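Local atomic coordinates of glycerate 2-kinase (Pyrococcus horikoshii, PDB entry 1X3L), a protein that catalyses the ATP-dependent phosphorylation of D-glycerate to 2-phosphoglycerate, working with magnesium and accepting other nucleotides or pyrophosphate as phosphate donors. Residues Lys337-Leu349 / Ala364-Gly378. Residues are numbered along the deposited sequence; the frame is centred on the assembly and turned at random.
Sequences KGGKGGPNQEIAL and AFDTDGTDGPTDAAG
At the N-terminus of helix 343-351, in the MOFRL region of the kinase, the carboxylate of Asp371 receives the backbone N-H groups of Asn344 and Gln345 in the first turn, where Pro343 has no N-H to offer. Its OD1 takes Asn344 N at 3.0 Å and its OD2 takes Gln345 N at 2.9 Å, both on the syn side, so the two oxygens straddle consecutive amides. CG anti to the backbone N (chi1 -175°) carries the carboxylate to the helix end, with the Asn344 and Gln345 backbone donors 19° and 32° out of its plane. OD2 is gripped twice by Gln345: besides the backbone N-H, its NE2 comes from the anti side at 3.0 Å, while Asn344 ND2 adds a weak bond to OD1. Replacing Asp371 by alanine removes the carboxylate, which would probably leave the backbone N-H groups of Asn344 and Gln345 without this acceptor and the Gln345 carboxamide freer to turn. The N-cap position itself is held by Gly342, whose CA lies 3.8 Å from Gly372 CA, an approach with no room for a side chain on either residue. Beyond the cap, the helix packs antiparallel on strand 359-366 of the mixed sheet, their local axes 7.0 Å apart. There Ile347 CG2 rests on the methyl of Ala364, 3.9 Å from its CB, and Asn344 lies over the strand, its ND2 hydrogen-bonded chiefly to Ser427 OG of the neighbouring strand 427-435. Thr374 OG1 donates to Asp371 O and accepts from Ala376 N in an ST turn. Over the Thr374 methyl, Lys340 NZ lies 3.5 Å from CG2, and a water links NZ to Asp375 N.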
# COMPACT_ATOMS: atom_id res chain seq x y z
N LYS A 337 16.18 22.33 9.31
CA LYS A 337 16.89 21.35 8.49
C LYS A 337 16.79 19.95 9.09
O LYS A 337 16.51 18.98 8.38
CB LYS A 337 18.36 21.74 8.34
CG LYS A 337 18.59 23.00 7.52
CD LYS A 337 20.08 23.26 7.31
CE LYS A 337 20.31 24.52 6.50
NZ LYS A 337 21.77 24.75 6.26
N GLY A 338 17.01 19.85 10.40
CA GLY A 338 16.94 18.57 11.07
C GLY A 338 18.16 17.71 10.80
O GLY A 338 19.00 18.06 9.96
N GLY A 339 18.26 16.59 11.50
CA GLY A 339 19.39 15.69 11.32
C GLY A 339 19.03 14.50 10.46
O GLY A 339 18.12 14.57 9.64
N LYS A 340 19.75 13.39 10.65
CA LYS A 340 19.51 12.17 9.88
C LYS A 340 18.56 11.27 10.67
O LYS A 340 18.74 11.09 11.87
CB LYS A 340 20.84 11.45 9.64
CG LYS A 340 20.85 10.48 8.46
CD LYS A 340 22.22 9.82 8.31
CE LYS A 340 22.41 9.18 6.93
NZ LYS A 340 21.37 8.17 6.62
N GLY A 341 17.55 10.72 10.00
CA GLY A 341 16.60 9.86 10.69
C GLY A 341 15.28 9.73 9.96
O GLY A 341 15.17 10.09 8.79
N GLY A 342 14.27 9.21 10.67
CA GLY A 342 12.95 9.03 10.08
C GLY A 342 11.90 8.67 11.13
O GLY A 342 12.24 8.50 12.30
N PRO A 343 10.62 8.51 10.74
CA PRO A 343 9.53 8.17 11.67
C PRO A 343 9.79 6.95 12.57
O PRO A 343 9.84 7.08 13.79
CB PRO A 343 8.34 7.95 10.74
CG PRO A 343 8.65 8.82 9.55
CD PRO A 343 10.13 8.55 9.35
N ASN A 344 9.94 5.78 11.96
CA ASN A 344 10.13 4.56 12.74
C ASN A 344 11.40 4.61 13.61
O ASN A 344 11.44 4.10 14.72
CB ASN A 344 10.22 3.39 11.76
CG ASN A 344 8.86 3.13 11.18
OD1 ASN A 344 7.89 2.92 11.89
ND2 ASN A 344 8.80 3.16 9.84
N GLN A 345 12.45 5.27 13.13
CA GLN A 345 13.64 5.40 13.95
C GLN A 345 13.32 6.26 15.18
O GLN A 345 13.83 6.00 16.27
CB GLN A 345 14.77 6.04 13.15
CG GLN A 345 15.30 5.15 12.03
CD GLN A 345 16.17 5.92 11.06
OE1 GLN A 345 17.26 6.36 11.41
NE2 GLN A 345 15.67 6.10 9.85
N GLU A 346 12.47 7.26 15.01
CA GLU A 346 12.12 8.10 16.16
C GLU A 346 11.17 7.39 17.11
O GLU A 346 11.22 7.61 18.32
CB GLU A 346 11.55 9.45 15.70
CG GLU A 346 12.66 10.47 15.41
CD GLU A 346 12.18 11.91 15.32
OE1 GLU A 346 11.15 12.24 15.96
OE2 GLU A 346 12.84 12.72 14.64
N ILE A 347 10.32 6.51 16.58
CA ILE A 347 9.41 5.75 17.44
C ILE A 347 10.25 4.89 18.37
O ILE A 347 10.07 4.90 19.59
CB ILE A 347 8.51 4.80 16.62
CG1 ILE A 347 7.43 5.59 15.87
CG2 ILE A 347 7.89 3.75 17.54
CD1 ILE A 347 6.53 4.72 14.99
N ALA A 348 11.18 4.14 17.77
CA ALA A 348 12.07 3.25 18.51
C ALA A 348 12.92 3.99 19.54
O ALA A 348 12.97 3.59 20.71
CB ALA A 348 12.98 2.51 17.54
N LEU A 349 13.58 5.05 19.11
CA LEU A 349 14.45 5.80 20.01
C LEU A 349 13.68 6.47 21.14
O LEU A 349 14.13 6.49 22.28
CB LEU A 349 15.25 6.85 19.22
CG LEU A 349 16.25 7.68 20.04
CD1 LEU A 349 17.35 6.77 20.61
CD2 LEU A 349 16.87 8.76 19.15
N ALA A 364 10.26 -0.92 15.12
CA ALA A 364 9.36 -0.15 14.26
C ALA A 364 10.02 -0.08 12.89
O ALA A 364 11.18 0.31 12.78
CB ALA A 364 9.17 1.26 14.83
N PHE A 365 9.29 -0.45 11.84
CA PHE A 365 9.88 -0.44 10.51
C PHE A 365 8.88 -0.14 9.41
O PHE A 365 7.69 -0.41 9.54
CB PHE A 365 10.53 -1.80 10.24
CG PHE A 365 9.57 -2.95 10.24
CD1 PHE A 365 9.14 -3.52 9.05
CD2 PHE A 365 9.07 -3.46 11.44
CE1 PHE A 365 8.22 -4.58 9.04
CE2 PHE A 365 8.15 -4.51 11.45
CZ PHE A 365 7.73 -5.07 10.25
N ASP A 366 9.38 0.41 8.31
CA ASP A 366 8.56 0.73 7.15
C ASP A 366 8.74 -0.45 6.19
O ASP A 366 9.88 -0.79 5.83
CB ASP A 366 9.06 2.01 6.49
CG ASP A 366 8.01 2.67 5.62
OD1 ASP A 366 7.38 1.96 4.81
OD2 ASP A 366 7.83 3.90 5.74
N THR A 367 7.65 -1.07 5.78
CA THR A 367 7.74 -2.22 4.89
C THR A 367 8.29 -1.91 3.50
O THR A 367 8.57 -2.83 2.74
CB THR A 367 6.37 -2.93 4.72
OG1 THR A 367 5.40 -2.00 4.23
CG2 THR A 367 5.91 -3.51 6.07
N ASP A 368 8.44 -0.63 3.15
CA ASP A 368 8.99 -0.33 1.83
C ASP A 368 10.51 -0.32 1.85
O ASP A 368 11.15 -0.07 0.83
CB ASP A 368 8.44 0.99 1.25
CG ASP A 368 8.92 2.22 2.00
OD1 ASP A 368 9.95 2.15 2.70
OD2 ASP A 368 8.27 3.27 1.85
N GLY A 369 11.10 -0.58 3.02
CA GLY A 369 12.55 -0.64 3.11
C GLY A 369 13.31 0.61 3.50
O GLY A 369 14.50 0.52 3.83
N THR A 370 12.67 1.77 3.46
CA THR A 370 13.34 3.00 3.85
C THR A 370 12.51 3.76 4.86
O THR A 370 11.28 3.67 4.88
CB THR A 370 13.63 3.91 2.63
OG1 THR A 370 12.40 4.24 1.97
CG2 THR A 370 14.56 3.21 1.64
N ASP A 371 13.19 4.54 5.69
CA ASP A 371 12.55 5.31 6.74
C ASP A 371 13.22 6.68 6.71
O ASP A 371 14.41 6.80 7.00
CB ASP A 371 12.78 4.61 8.08
CG ASP A 371 12.04 5.25 9.23
OD1 ASP A 371 10.80 5.40 9.16
OD2 ASP A 371 12.71 5.61 10.22
N GLY A 372 12.47 7.71 6.34
CA GLY A 372 13.06 9.04 6.24
C GLY A 372 14.05 9.01 5.09
O GLY A 372 14.02 8.09 4.27
N PRO A 373 14.94 10.01 4.98
CA PRO A 373 15.93 10.05 3.89
C PRO A 373 17.16 9.22 4.25
O PRO A 373 18.29 9.72 4.23
CB PRO A 373 16.26 11.53 3.79
CG PRO A 373 16.24 11.95 5.24
CD PRO A 373 14.99 11.26 5.77
N THR A 374 16.94 7.95 4.60
CA THR A 374 18.04 7.06 4.96
C THR A 374 17.83 5.69 4.34
O THR A 374 16.78 5.42 3.77
CB THR A 374 18.14 6.87 6.49
OG1 THR A 374 17.16 5.91 6.91
CG2 THR A 374 17.90 8.20 7.21
N ASP A 375 18.83 4.83 4.48
CA ASP A 375 18.76 3.48 3.94
C ASP A 375 18.25 2.45 4.95
O ASP A 375 18.13 1.26 4.62
CB ASP A 375 20.13 3.07 3.41
CG ASP A 375 20.50 3.82 2.14
OD1 ASP A 375 19.69 3.82 1.19
OD2 ASP A 375 21.60 4.41 2.09
N ALA A 376 17.97 2.91 6.17
CA ALA A 376 17.44 2.03 7.21
C ALA A 376 15.92 1.96 7.08
O ALA A 376 15.29 2.92 6.63
CB ALA A 376 17.80 2.57 8.59
N ALA A 377 15.34 0.82 7.45
CA ALA A 377 13.90 0.66 7.38
C ALA A 377 13.25 1.11 8.69
O ALA A 377 12.04 1.34 8.76
CB ALA A 377 13.55 -0.79 7.09
N GLY A 378 14.05 1.23 9.74
CA GLY A 378 13.51 1.64 11.02
C GLY A 378 14.46 1.40 12.17
O GLY A 378 15.68 1.35 11.97
O HOH W 1 21.43 5.66 5.41